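Local coordinates for CELL WALL surface anchor family protein (Streptococcus pneumoniae, PDB 2WW8), which serves as the adhesin of a pneumococcal pilus, probably binding host-cell components through an integrin I-like domain that carries a magnesium ion, at residues S222-V227 with Q373-S378; Y216-K221 with T585-K590; E267-L272 with L322-D327. All blocks are in the same frame, centred on the assembly; numbering follows the deposited sequence.

Overall arrangement
Followed from the N terminus, the chain leaves strand 203-218 at residues 216-221, which contact 2 pairs with 585-590, closing a loop of more than 360 residues around the integrin I-like domain. Segment 222-227 then starts strand 225-232 of the parallel sheet; contact 1 joins it to 373-378, the turn after helix 359-373. Inside that loop, contact 3 pairs 267-272 with 322-327 at the edge of the same sheet. Contact 3 is therefore nested in contact 1, and contact 1 in contact 2. Arg375 NH1 bonds to Glu267 O between contacts 1 and 3, and Gln218 packs against Leu225 between contacts 2 and 1.

Contact 1 (S222-V227 with Q373-S378); sequences SVPLDV and QARQNS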
ATOM      1  N   SER A 222     -33.390   1.044  13.022  1.00 42.78           N
ATOM      2  CA  SER A 222     -33.273   1.233  14.461  1.00 39.25           C
ATOM      3  C   SER A 222     -33.263  -0.078  15.271  1.00 35.74           C
ATOM      4  O   SER A 222     -33.122  -0.049  16.519  1.00 36.05           O
ATOM      5  CB  SER A 222     -34.380   2.192  14.916  1.00 39.84           C
ATOM      6  OG  SER A 222     -35.621   1.536  14.706  1.00 41.83           O
ATOM      7  N   VAL A 223     -33.401  -1.211  14.568  1.00 29.18           N
ATOM      8  CA  VAL A 223     -33.447  -2.504  15.210  1.00 23.03           C
ATOM      9  C   VAL A 223     -32.220  -3.319  14.762  1.00 20.84           C
ATOM     10  O   VAL A 223     -32.260  -3.924  13.693  1.00 17.66           O
ATOM     11  CB  VAL A 223     -34.814  -3.219  14.945  1.00 24.10           C
ATOM     12  CG1 VAL A 223     -34.944  -4.538  15.600  1.00 17.74           C
ATOM     13  CG2 VAL A 223     -35.982  -2.370  15.487  1.00 24.50           C
ATOM     14  N   PRO A 224     -31.175  -3.368  15.613  1.00 16.87           N
ATOM     15  CA  PRO A 224     -29.988  -4.135  15.298  1.00 16.86           C
ATOM     16  C   PRO A 224     -30.289  -5.611  15.565  1.00 14.72           C
ATOM     17  O   PRO A 224     -31.381  -5.948  16.055  1.00 14.76           O
ATOM     18  CB  PRO A 224     -28.949  -3.540  16.246  1.00 16.35           C
ATOM     19  CG  PRO A 224     -29.743  -3.337  17.476  1.00 14.80           C
ATOM     20  CD  PRO A 224     -31.056  -2.756  16.950  1.00 16.75           C
ATOM     21  N   LEU A 225     -29.325  -6.455  15.204  1.00 13.70           N
ATOM     22  CA  LEU A 225     -29.442  -7.917  15.388  1.00 12.49           C
ATOM     23  C   LEU A 225     -28.675  -8.428  16.584  1.00 11.41           C
ATOM     24  O   LEU A 225     -27.552  -7.998  16.815  1.00 11.40           O
ATOM     25  CB  LEU A 225     -28.833  -8.637  14.183  1.00 10.98           C
ATOM     26  CG  LEU A 225     -29.388  -8.225  12.812  1.00 14.20           C
ATOM     27  CD1 LEU A 225     -28.573  -8.964  11.739  1.00 13.07           C
ATOM     28  CD2 LEU A 225     -30.886  -8.574  12.681  1.00 12.98           C
ATOM     29  N   ASP A 226     -29.278  -9.363  17.317  1.00 13.52           N
ATOM     30  CA  ASP A 226     -28.657 -10.168  18.365  1.00 13.06           C
ATOM     31  C   ASP A 226     -28.756 -11.625  17.872  1.00 11.87           C
ATOM     32  O   ASP A 226     -29.844 -12.195  17.782  1.00 14.49           O
ATOM     33  CB  ASP A 226     -29.384 -10.022  19.737  1.00 10.49           C
ATOM     34  CG  ASP A 226     -28.953  -8.764  20.520  1.00 14.91           C
ATOM     35  OD1 ASP A 226     -27.822  -8.253  20.350  1.00 14.57           O
ATOM     36  OD2 ASP A 226     -29.789  -8.224  21.277  1.00 13.72           O
ATOM     37  N   VAL A 227     -27.618 -12.229  17.583  1.00 13.55           N
ATOM     38  CA  VAL A 227     -27.563 -13.474  16.844  1.00 11.59           C
ATOM     39  C   VAL A 227     -26.805 -14.552  17.633  1.00 12.60           C
ATOM     40  O   VAL A 227     -25.703 -14.319  18.097  1.00 13.00           O
ATOM     41  CB  VAL A 227     -26.853 -13.285  15.471  1.00 12.36           C
ATOM     42  CG1 VAL A 227     -26.923 -14.575  14.704  1.00  9.64           C
ATOM     43  CG2 VAL A 227     -27.495 -12.091  14.655  1.00  8.77           C
ATOM     44  N   GLN A 373     -29.382 -12.187  27.600  1.00 10.10           N
ATOM     45  CA  GLN A 373     -28.445 -11.145  27.141  1.00 10.88           C
ATOM     46  C   GLN A 373     -28.931 -10.263  25.980  1.00  9.72           C
ATOM     47  O   GLN A 373     -28.337  -9.218  25.776  1.00 13.48           O
ATOM     48  CB  GLN A 373     -27.129 -11.776  26.728  1.00  9.48           C
ATOM     49  CG  GLN A 373     -26.510 -12.717  27.830  1.00 12.49           C
ATOM     50  CD  GLN A 373     -25.240 -13.360  27.249  1.00 15.79           C
ATOM     51  OE1 GLN A 373     -24.460 -12.678  26.581  1.00 16.71           O
ATOM     52  NE2 GLN A 373     -25.027 -14.617  27.476  1.00 12.40           N
ATOM     53  N   ALA A 374     -29.964 -10.644  25.241  1.00 10.32           N
ATOM     54  CA  ALA A 374     -30.375  -9.849  24.086  1.00 12.03           C
ATOM     55  C   ALA A 374     -30.930  -8.491  24.537  1.00 12.40           C
ATOM     56  O   ALA A 374     -31.516  -8.342  25.627  1.00  9.85           O
ATOM     57  CB  ALA A 374     -31.442 -10.602  23.269  1.00 10.42           C
ATOM     58  N   ARG A 375     -30.742  -7.500  23.671  1.00 11.19           N
ATOM     59  CA  ARG A 375     -31.381  -6.240  23.866  1.00 11.78           C
ATOM     60  C   ARG A 375     -32.897  -6.295  23.705  1.00 13.18           C
ATOM     61  O   ARG A 375     -33.430  -7.104  22.960  1.00 12.44           O
ATOM     62  CB  ARG A 375     -30.759  -5.161  22.974  1.00 10.44           C
ATOM     63  CG  ARG A 375     -29.268  -5.013  23.296  1.00  7.37           C
ATOM     64  CD  ARG A 375     -28.638  -4.242  22.145  1.00 11.42           C
ATOM     65  NE  ARG A 375     -28.433  -5.172  21.035  1.00 13.18           N
ATOM     66  CZ  ARG A 375     -27.625  -4.901  20.012  1.00  9.68           C
ATOM     67  NH1 ARG A 375     -27.096  -3.691  19.935  1.00  5.67           N
ATOM     68  NH2 ARG A 375     -27.456  -5.777  19.036  1.00  9.35           N
ATOM     69  N   GLN A 376     -33.586  -5.395  24.392  1.00 12.02           N
ATOM     70  CA  GLN A 376     -35.036  -5.285  24.249  1.00 14.07           C
ATOM     71  C   GLN A 376     -35.499  -5.000  22.796  1.00 13.95           C
ATOM     72  O   GLN A 376     -36.388  -5.672  22.264  1.00 17.15           O
ATOM     73  CB  GLN A 376     -35.577  -4.208  25.197  1.00 12.06           C
ATOM     74  CG  GLN A 376     -37.129  -4.055  25.037  1.00 15.72           C
ATOM     75  CD  GLN A 376     -37.742  -2.986  25.915  1.00 21.37           C
ATOM     76  OE1 GLN A 376     -38.227  -1.974  25.399  1.00 26.18           O
ATOM     77  NE2 GLN A 376     -37.725  -3.178  27.241  1.00 17.62           N
ATOM     78  N   ASN A 377     -34.891  -3.994  22.198  1.00 11.30           N
ATOM     79  CA  ASN A 377     -35.152  -3.593  20.833  1.00 17.70           C
ATOM     80  C   ASN A 377     -34.079  -4.111  19.895  1.00 18.88           C
ATOM     81  O   ASN A 377     -33.113  -3.379  19.584  1.00 22.98           O
ATOM     82  CB  ASN A 377     -35.028  -2.074  20.741  1.00 17.01           C
ATOM     83  CG  ASN A 377     -35.997  -1.372  21.679  1.00 23.37           C
ATOM     84  OD1 ASN A 377     -37.201  -1.580  21.560  1.00 30.15           O
ATOM     85  ND2 ASN A 377     -35.475  -0.600  22.651  1.00 23.02           N
ATOM     86  N   SER A 378     -34.225  -5.365  19.515  1.00 17.16           N
ATOM     87  CA  SER A 378     -33.297  -6.046  18.624  1.00 15.38           C
ATOM     88  C   SER A 378     -34.088  -7.166  17.963  1.00 15.19           C
ATOM     89  O   SER A 378     -35.107  -7.653  18.520  1.00 14.00           O
ATOM     90  CB  SER A 378     -32.065  -6.586  19.353  1.00 13.34           C
ATOM     91  OG  SER A 378     -32.342  -7.730  20.156  1.00 13.37           O
TER
HETATM   92  O   HOH W   1     -32.783  -0.197  19.245  1.00 44.42           O
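Val223 and Ser378 bring their CA atoms to 4.9 Å, while Asp226 lies nearest Ala374, so segment 373-378 passes 222-227 in the opposite order. The backbones meet through a CA-H...O contact, Ser378 CA to Pro224 O at 3.2 Å, and through a water that donates to both Ser222 O and Asn377 O. Asp226 carries the polar part. Its OD2 accepts the backbone N-H of Arg375 at 2.7 Å, nearly along the C-O axis, and Ser378 OG stands 2.8 Å from the same OD2, although its proton could go instead to Arg375 O. The other carboxylate oxygen, OD1, forms a salt bridge with Arg375 NH2 at 2.8 Å, met from above the carboxylate plane; the carboxylate and guanidinium planes are 33° apart, and the bonds from NE to either oxygen are weak. A bend at chi3 (-79°) folds the arginine back so that its head reaches both the acid and Pro224, whose CG sits over one guanidinium face, offset toward the rim, 3.6 Å from NH1. Val223 CG1, set opposite its own backbone N by chi1 of -179°, rests 3.6 Å from Ser378 C. OD1 has a second cation in Arg269 NH1, so the buried carboxylate is held between two arginines, which probably favours its charged form. This is consistent with a von Willebrand A-like fold, a mainly parallel sheet flanked by helices. Strand 225-232 leads to Ser234 and Ser236 of the magnesium site, and strand 379-386 to Asp387. At the start of these strands, the turn from helix 359-373 passes alongside 222-227 before Pro224 and Asp226 take up backbone bonds with Gln379, and strand 269-275 flanks 225-232 on its other side.

Contact 2 (Y216-K221 with T585-K590); sequences YEQKDK and TIVTEK
Glu217 O accepts the backbone N-H of Thr588 at 2.8 Å and is also approached by Val587 CA at 3.1 Å in a CA-H...O contact. With the return bond from Glu217 N to Thr588 O, 2.9 Å, this makes a hydrogen-bonded antiparallel pair, part of an antiparallel strand pairing at the point where the chain enters and leaves the von Willebrand A-like domain. Tyr216 faces Glu589 across a non-hydrogen-bonded pair. Its ring lies beside that glutamate, the two side chains pointing the same way, and CD1 comes 3.9 Å from Val587 CG2, an oblique apolar approach. Phe583, from the last helix of the domain, meets the tyrosine edge-to-face. On the Glu217 side of the strands, the carboxylate is held by Lys221 NZ, 2.8 Å from OE1 in a salt bridge. Lys590 crosses this glutamate at about a right angle, so that its CD, and not its charged end, lies 3.4 Å from Glu217 OE2. Lys219 bends at chi2 (-87°), which lays the chain over the opposite backbone with CE 3.5 Å from Ile586 C. Ile586 itself turns to Phe535 and Val381 of the parallel sheet. Glu589 OE1 takes a bond from His584 NE2 and another from a water, which sits 3.0 Å from Tyr216 OH.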
ATOM      1  N   TYR A 216     -25.070  -3.961   5.099  1.00 11.72           N
ATOM      2  CA  TYR A 216     -26.287  -4.727   5.217  1.00 14.09           C
ATOM      3  C   TYR A 216     -27.265  -3.881   6.033  1.00 17.27           C
ATOM      4  O   TYR A 216     -26.884  -3.323   7.062  1.00 18.58           O
ATOM      5  CB  TYR A 216     -25.972  -6.049   5.925  1.00 13.70           C
ATOM      6  CG  TYR A 216     -24.959  -6.872   5.157  1.00 11.80           C
ATOM      7  CD1 TYR A 216     -25.343  -7.570   4.012  1.00  8.88           C
ATOM      8  CD2 TYR A 216     -23.627  -6.942   5.573  1.00 12.54           C
ATOM      9  CE1 TYR A 216     -24.431  -8.301   3.280  1.00 11.77           C
ATOM     10  CE2 TYR A 216     -22.699  -7.673   4.856  1.00 15.67           C
ATOM     11  CZ  TYR A 216     -23.122  -8.353   3.726  1.00 17.53           C
ATOM     12  OH  TYR A 216     -22.214  -9.071   3.001  1.00 18.03           O
ATOM     13  N   GLU A 217     -28.524  -3.771   5.632  1.00 18.35           N
ATOM     14  CA  GLU A 217     -29.433  -2.940   6.419  1.00 20.82           C
ATOM     15  C   GLU A 217     -30.637  -3.798   6.757  1.00 21.82           C
ATOM     16  O   GLU A 217     -31.137  -4.550   5.917  1.00 20.44           O
ATOM     17  CB  GLU A 217     -29.807  -1.644   5.665  1.00 20.72           C
ATOM     18  CG  GLU A 217     -28.597  -0.847   5.136  1.00 30.40           C
ATOM     19  CD  GLU A 217     -28.930   0.396   4.281  1.00 40.32           C
ATOM     20  OE1 GLU A 217     -29.962   1.054   4.565  1.00 43.87           O
ATOM     21  OE2 GLU A 217     -28.163   0.721   3.329  1.00 42.43           O
ATOM     22  N   GLN A 218     -31.101  -3.708   8.001  1.00 24.09           N
ATOM     23  CA  GLN A 218     -32.242  -4.502   8.388  1.00 27.16           C
ATOM     24  C   GLN A 218     -33.479  -3.840   7.824  1.00 29.40           C
ATOM     25  O   GLN A 218     -33.500  -2.679   7.450  1.00 27.38           O
ATOM     26  CB  GLN A 218     -32.439  -4.678   9.892  1.00 26.76           C
ATOM     27  CG  GLN A 218     -31.294  -5.325  10.642  1.00 31.55           C
ATOM     28  CD  GLN A 218     -30.237  -4.309  11.068  1.00 35.97           C
ATOM     29  OE1 GLN A 218     -30.351  -3.074  10.853  1.00 42.37           O
ATOM     30  NE2 GLN A 218     -29.177  -4.831  11.653  1.00 32.87           N
ATOM     31  N   LYS A 219     -34.539  -4.622   7.771  1.00 34.53           N
ATOM     32  CA  LYS A 219     -35.797  -4.042   7.304  1.00 39.60           C
ATOM     33  C   LYS A 219     -36.223  -2.818   8.156  1.00 42.48           C
ATOM     34  O   LYS A 219     -36.891  -1.907   7.648  1.00 42.93           O
ATOM     35  CB  LYS A 219     -36.792  -5.170   7.025  1.00 39.22           C
ATOM     36  CG  LYS A 219     -36.007  -6.368   6.353  1.00 40.42           C
ATOM     37  CD  LYS A 219     -35.826  -6.390   4.821  1.00 35.22           C
ATOM     38  CE  LYS A 219     -34.709  -7.351   4.411  1.00 35.52           C
ATOM     39  NZ  LYS A 219     -34.816  -8.189   3.156  1.00 33.12           N
ATOM     40  N   ASP A 220     -35.747  -2.759   9.409  1.00 45.12           N
ATOM     41  CA  ASP A 220     -35.904  -1.584  10.288  1.00 46.52           C
ATOM     42  C   ASP A 220     -34.591  -1.092  10.912  1.00 46.33           C
ATOM     43  O   ASP A 220     -34.103  -1.727  11.848  1.00 45.93           O
ATOM     44  CB  ASP A 220     -36.899  -1.850  11.436  1.00 46.62           C
ATOM     45  CG  ASP A 220     -37.100  -0.600  12.304  1.00 50.05           C
ATOM     46  OD1 ASP A 220     -36.210   0.285  12.235  1.00 50.20           O
ATOM     47  OD2 ASP A 220     -38.123  -0.466  13.029  1.00 51.48           O
ATOM     48  N   LYS A 221     -34.061   0.045  10.455  1.00 46.24           N
ATOM     49  CA  LYS A 221     -32.684   0.470  10.791  1.00 46.52           C
ATOM     50  C   LYS A 221     -32.368   0.618  12.283  1.00 45.78           C
ATOM     51  O   LYS A 221     -31.235   0.352  12.738  1.00 45.95           O
ATOM     52  CB  LYS A 221     -32.265   1.767  10.080  1.00 47.04           C
ATOM     53  CG  LYS A 221     -31.905   1.605   8.611  1.00 50.04           C
ATOM     54  CD  LYS A 221     -33.150   1.418   7.729  1.00 52.75           C
ATOM     55  CE  LYS A 221     -32.813   1.346   6.239  1.00 54.24           C
ATOM     56  NZ  LYS A 221     -31.963   2.524   5.888  1.00 55.53           N
ATOM     57  N   THR A 585     -32.582 -12.773   3.978  1.00 15.01           N
ATOM     58  CA  THR A 585     -34.023 -12.580   4.097  1.00 15.47           C
ATOM     59  C   THR A 585     -34.285 -11.531   5.185  1.00 16.05           C
ATOM     60  O   THR A 585     -35.410 -11.099   5.350  1.00 16.91           O
ATOM     61  CB  THR A 585     -34.794 -13.883   4.433  1.00 16.15           C
ATOM     62  OG1 THR A 585     -34.433 -14.302   5.759  1.00 12.95           O
ATOM     63  CG2 THR A 585     -34.520 -14.997   3.414  1.00 12.88           C
ATOM     64  N   ILE A 586     -33.280 -11.163   5.969  1.00 16.59           N
ATOM     65  CA  ILE A 586     -33.503 -10.216   7.052  1.00 16.59           C
ATOM     66  C   ILE A 586     -32.699  -8.937   6.863  1.00 17.44           C
ATOM     67  O   ILE A 586     -32.950  -7.968   7.582  1.00 18.37           O
ATOM     68  CB  ILE A 586     -33.273 -10.827   8.455  1.00 17.28           C
ATOM     69  CG1 ILE A 586     -31.852 -11.325   8.635  1.00 17.39           C
ATOM     70  CG2 ILE A 586     -34.300 -11.960   8.632  1.00 18.91           C
ATOM     71  CD1 ILE A 586     -31.660 -12.079   9.926  1.00 19.16           C
ATOM     72  N   VAL A 587     -31.780  -8.917   5.898  1.00 14.83           N
ATOM     73  CA  VAL A 587     -31.097  -7.653   5.579  1.00 16.36           C
ATOM     74  C   VAL A 587     -31.216  -7.410   4.064  1.00 16.19           C
ATOM     75  O   VAL A 587     -31.282  -8.401   3.284  1.00 17.78           O
ATOM     76  CB  VAL A 587     -29.604  -7.659   6.063  1.00 17.04           C
ATOM     77  CG1 VAL A 587     -29.502  -7.872   7.576  1.00 18.20           C
ATOM     78  CG2 VAL A 587     -28.770  -8.764   5.364  1.00 14.17           C
ATOM     79  N   THR A 588     -31.146  -6.163   3.625  1.00 16.42           N
ATOM     80  CA  THR A 588     -30.798  -5.898   2.208  1.00 17.03           C
ATOM     81  C   THR A 588     -29.337  -5.435   2.060  1.00 15.23           C
ATOM     82  O   THR A 588     -28.787  -4.744   2.895  1.00 14.84           O
ATOM     83  CB  THR A 588     -31.694  -4.803   1.563  1.00 19.25           C
ATOM     84  OG1 THR A 588     -31.183  -3.512   1.912  1.00 25.22           O
ATOM     85  CG2 THR A 588     -33.156  -4.882   2.023  1.00 16.18           C
ATOM     86  N   GLU A 589     -28.673  -5.804   0.984  1.00 12.89           N
ATOM     87  CA  GLU A 589     -27.281  -5.503   0.885  1.00 15.97           C
ATOM     88  C   GLU A 589     -27.148  -4.276  -0.052  1.00 16.51           C
ATOM     89  O   GLU A 589     -27.874  -4.195  -1.056  1.00 16.86           O
ATOM     90  CB  GLU A 589     -26.632  -6.769   0.355  1.00 14.63           C
ATOM     91  CG  GLU A 589     -25.397  -6.532  -0.365  1.00 18.86           C
ATOM     92  CD  GLU A 589     -24.760  -7.772  -0.983  1.00 25.17           C
ATOM     93  OE1 GLU A 589     -24.990  -8.926  -0.543  1.00 23.37           O
ATOM     94  OE2 GLU A 589     -23.985  -7.551  -1.939  1.00 27.29           O
ATOM     95  N   LYS A 590     -26.280  -3.316   0.266  1.00 14.65           N
ATOM     96  CA  LYS A 590     -26.065  -2.201  -0.660  1.00 15.90           C
ATOM     97  C   LYS A 590     -24.585  -1.935  -0.697  1.00 15.76           C
ATOM     98  O   LYS A 590     -23.941  -1.986   0.350  1.00 18.58           O
ATOM     99  CB  LYS A 590     -26.781  -0.943  -0.143  1.00 16.72           C
ATOM    100  CG  LYS A 590     -28.260  -0.992  -0.474  1.00 22.02           C
ATOM    101  CD  LYS A 590     -29.127   0.118   0.141  1.00 32.98           C
ATOM    102  CE  LYS A 590     -30.605  -0.179  -0.224  1.00 33.80           C
ATOM    103  NZ  LYS A 590     -31.609   0.501   0.667  1.00 38.86           N
TER
HETATM  104  O   HOH W   2     -23.226 -10.759   0.725  1.00 32.60           O
HETATM  105  O   HOH W   3     -34.895  -7.572   9.249  1.00 20.05           O

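Contact 3 (E267-L272 with L322-D327); sequences ENRVAL and LKLTND
Leu324 lies across Arg269 at about a right angle, its CB 3.6 Å above the guanidinium plane and over its centre, while its CD1 comes 3.7 Å from Arg269 NH1. The arginine reaches this place by bending at chi2 and again at chi3 (92°). Its NE donates to a water at 3.2 Å, which in turn gives a weak bond to Leu324 O. From the other branch of the leucine, CD2 touches Ala271 CB at 3.8 Å. Between these residues Val270 and Thr325 form the hydrogen-bonded antiparallel pair: Val270 N to Thr325 O and Thr325 N to Val270 O, each 3.0 Å. Thr325 CG2 lies 3.6 Å from Val270 O, and Asn326 CB presses on Asn268 O. In this way the short strand 324-325 adds an antiparallel edge to strand 269-275, the outermost strand at that side of the parallel sheet, as in other von Willebrand A domains. Beyond the pair, Thr325 OG1 accepts the backbone N-H of Asp327 at 3.1 Å, an ST turn directly before helix 328-337. Asp327 is the N-cap of that helix, its OD1 taking the backbone N of Asp330, whose carboxylate also bonds to Thr325 OG1. Gln373, the last residue of helix 359-373, bonds to both strands: its backbone O takes Arg269 NH1 and its OE1 takes Leu324 N. Ile369 of the same helix covers Ala271 and Leu324, whereas Val270 turns toward Ile262 and Leu334, and Asn326 ND2 bonds to Ser266 O, the residue directly preceding Glu267.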
ATOM      1  N   GLU A 267     -23.343  -2.243  15.420  1.00 13.77           N
ATOM      2  CA  GLU A 267     -24.460  -2.468  16.354  1.00 16.59           C
ATOM      3  C   GLU A 267     -24.928  -3.906  16.614  1.00 16.43           C
ATOM      4  O   GLU A 267     -25.612  -4.191  17.618  1.00 16.77           O
ATOM      5  CB  GLU A 267     -25.689  -1.642  15.996  1.00 17.75           C
ATOM      6  CG  GLU A 267     -25.396  -0.237  15.557  1.00 23.65           C
ATOM      7  CD  GLU A 267     -25.717   0.678  16.676  1.00 38.80           C
ATOM      8  OE1 GLU A 267     -25.113   0.369  17.737  1.00 40.01           O
ATOM      9  OE2 GLU A 267     -26.552   1.622  16.484  1.00 41.35           O
ATOM     10  N   ASN A 268     -24.526  -4.835  15.746  1.00 14.80           N
ATOM     11  CA  ASN A 268     -25.099  -6.172  15.779  1.00 14.15           C
ATOM     12  C   ASN A 268     -24.250  -6.910  16.804  1.00 13.08           C
ATOM     13  O   ASN A 268     -23.148  -6.486  17.056  1.00 13.81           O
ATOM     14  CB  ASN A 268     -25.016  -6.832  14.400  1.00 13.91           C
ATOM     15  CG  ASN A 268     -25.981  -6.219  13.390  1.00 12.07           C
ATOM     16  OD1 ASN A 268     -26.955  -5.556  13.746  1.00 10.58           O
ATOM     17  ND2 ASN A 268     -25.762  -6.520  12.122  1.00  7.57           N
ATOM     18  N   ARG A 269     -24.779  -7.954  17.439  1.00 12.60           N
ATOM     19  CA  ARG A 269     -23.975  -8.697  18.383  1.00 12.65           C
ATOM     20  C   ARG A 269     -24.114 -10.181  18.041  1.00 11.01           C
ATOM     21  O   ARG A 269     -25.149 -10.579  17.508  1.00 11.48           O
ATOM     22  CB  ARG A 269     -24.439  -8.437  19.821  1.00 12.22           C
ATOM     23  CG  ARG A 269     -24.009  -7.081  20.417  1.00 14.39           C
ATOM     24  CD  ARG A 269     -25.156  -6.746  21.393  1.00 16.48           C
ATOM     25  NE  ARG A 269     -24.897  -7.226  22.727  1.00 16.59           N
ATOM     26  CZ  ARG A 269     -25.789  -7.697  23.601  1.00 19.38           C
ATOM     27  NH1 ARG A 269     -27.074  -7.850  23.364  1.00 12.29           N
ATOM     28  NH2 ARG A 269     -25.359  -8.055  24.797  1.00 23.61           N
ATOM     29  N   VAL A 270     -23.084 -10.984  18.334  1.00 12.05           N
ATOM     30  CA  VAL A 270     -23.063 -12.424  18.033  0.50 10.88           C
ATOM     31  C   VAL A 270     -22.523 -13.231  19.224  1.00 11.98           C
ATOM     32  O   VAL A 270     -21.656 -12.737  19.989  1.00 12.11           O
ATOM     33  CB  VAL A 270     -22.179 -12.728  16.761  0.50 11.16           C
ATOM     34  CG1 VAL A 270     -22.868 -12.236  15.531  0.50 14.97           C
ATOM     35  CG2 VAL A 270     -20.767 -12.168  16.851  0.50  2.97           C
ATOM     36  N   ALA A 271     -22.990 -14.462  19.341  1.00 10.06           N
ATOM     37  CA  ALA A 271     -22.463 -15.443  20.282  1.00 13.67           C
ATOM     38  C   ALA A 271     -22.400 -16.769  19.510  1.00 12.84           C
ATOM     39  O   ALA A 271     -22.998 -16.882  18.461  1.00 14.59           O
ATOM     40  CB  ALA A 271     -23.463 -15.572  21.435  1.00 12.09           C
ATOM     41  N   LEU A 272     -21.721 -17.786  20.044  1.00 15.57           N
ATOM     42  CA  LEU A 272     -21.372 -19.015  19.331  1.00 13.99           C
ATOM     43  C   LEU A 272     -21.529 -20.148  20.335  1.00 13.58           C
ATOM     44  O   LEU A 272     -20.984 -20.112  21.462  1.00 11.16           O
ATOM     45  CB  LEU A 272     -19.918 -18.938  18.813  1.00 13.49           C
ATOM     46  CG  LEU A 272     -19.327 -20.304  18.362  1.00 18.38           C
ATOM     47  CD1 LEU A 272     -20.061 -20.802  17.087  1.00 18.25           C
ATOM     48  CD2 LEU A 272     -17.788 -20.124  18.170  1.00 14.98           C
ATOM     49  N   LEU A 322     -19.942 -17.800  24.727  1.00 14.41           N
ATOM     50  CA  LEU A 322     -21.316 -17.850  25.232  1.00 15.60           C
ATOM     51  C   LEU A 322     -21.813 -16.460  25.670  1.00 16.63           C
ATOM     52  O   LEU A 322     -22.665 -16.380  26.555  1.00 17.65           O
ATOM     53  CB  LEU A 322     -21.419 -18.774  26.445  1.00 15.07           C
ATOM     54  CG  LEU A 322     -21.153 -20.224  26.064  1.00 16.44           C
ATOM     55  CD1 LEU A 322     -21.029 -21.195  27.265  1.00 15.64           C
ATOM     56  CD2 LEU A 322     -22.049 -20.744  24.948  1.00 13.41           C
ATOM     57  N   LYS A 323     -21.268 -15.399  25.074  1.00 16.68           N
ATOM     58  CA  LYS A 323     -21.632 -14.019  25.364  1.00 16.46           C
ATOM     59  C   LYS A 323     -21.877 -13.247  24.048  1.00 17.29           C
ATOM     60  O   LYS A 323     -21.018 -13.258  23.111  1.00 15.07           O
ATOM     61  CB  LYS A 323     -20.490 -13.419  26.163  1.00 17.10           C
ATOM     62  CG  LYS A 323     -20.811 -12.111  26.872  1.00 25.78           C
ATOM     63  CD  LYS A 323     -19.552 -11.422  27.423  1.00 35.77           C
ATOM     64  CE  LYS A 323     -19.045 -10.338  26.484  1.00 38.10           C
ATOM     65  NZ  LYS A 323     -17.614 -10.044  26.765  1.00 44.35           N
ATOM     66  N   LEU A 324     -23.082 -12.656  23.930  1.00 16.17           N
ATOM     67  CA  LEU A 324     -23.429 -11.763  22.800  1.00 14.21           C
ATOM     68  C   LEU A 324     -22.453 -10.603  22.856  1.00 14.83           C
ATOM     69  O   LEU A 324     -22.309  -9.966  23.918  1.00 12.71           O
ATOM     70  CB  LEU A 324     -24.848 -11.195  22.961  1.00 12.88           C
ATOM     71  CG  LEU A 324     -25.927 -12.181  22.505  1.00 12.46           C
ATOM     72  CD1 LEU A 324     -27.261 -11.532  22.816  1.00 10.31           C
ATOM     73  CD2 LEU A 324     -25.739 -12.498  21.040  1.00 12.85           C
ATOM     74  N   THR A 325     -21.762 -10.309  21.755  1.00 14.02           N
ATOM     75  CA  THR A 325     -20.714  -9.291  21.797  1.00 13.30           C
ATOM     76  C   THR A 325     -20.652  -8.548  20.456  1.00 14.34           C
ATOM     77  O   THR A 325     -20.888  -9.181  19.421  1.00 12.68           O
ATOM     78  CB  THR A 325     -19.300  -9.869  22.081  1.00 13.35           C
ATOM     79  OG1 THR A 325     -18.337  -8.804  22.175  1.00 12.98           O
ATOM     80  CG2 THR A 325     -18.783 -10.787  20.992  1.00 14.14           C
ATOM     81  N   ASN A 326     -20.280  -7.264  20.474  1.00 14.38           N
ATOM     82  CA  ASN A 326     -19.914  -6.538  19.249  1.00 14.32           C
ATOM     83  C   ASN A 326     -18.536  -5.889  19.387  1.00 15.57           C
ATOM     84  O   ASN A 326     -18.125  -5.031  18.597  1.00 13.93           O
ATOM     85  CB  ASN A 326     -20.970  -5.483  18.891  1.00 13.82           C
ATOM     86  CG  ASN A 326     -21.054  -4.371  19.952  1.00 17.26           C
ATOM     87  OD1 ASN A 326     -20.423  -4.452  20.995  1.00 16.25           O
ATOM     88  ND2 ASN A 326     -21.796  -3.312  19.669  1.00 24.20           N
ATOM     89  N   ASP A 327     -17.808  -6.285  20.424  1.00 14.98           N
ATOM     90  CA  ASP A 327     -16.471  -5.708  20.591  1.00 15.77           C
ATOM     91  C   ASP A 327     -15.517  -6.399  19.575  1.00 16.76           C
ATOM     92  O   ASP A 327     -15.474  -7.626  19.515  1.00 15.29           O
ATOM     93  CB  ASP A 327     -16.009  -5.998  22.032  1.00 16.28           C
ATOM     94  CG  ASP A 327     -14.523  -5.713  22.223  1.00 18.84           C
ATOM     95  OD1 ASP A 327     -13.658  -6.573  21.913  1.00 18.56           O
ATOM     96  OD2 ASP A 327     -14.236  -4.592  22.667  1.00 21.58           O
TER
HETATM   97  O   HOH W   4     -22.235  -6.531  24.275  1.00 26.61           O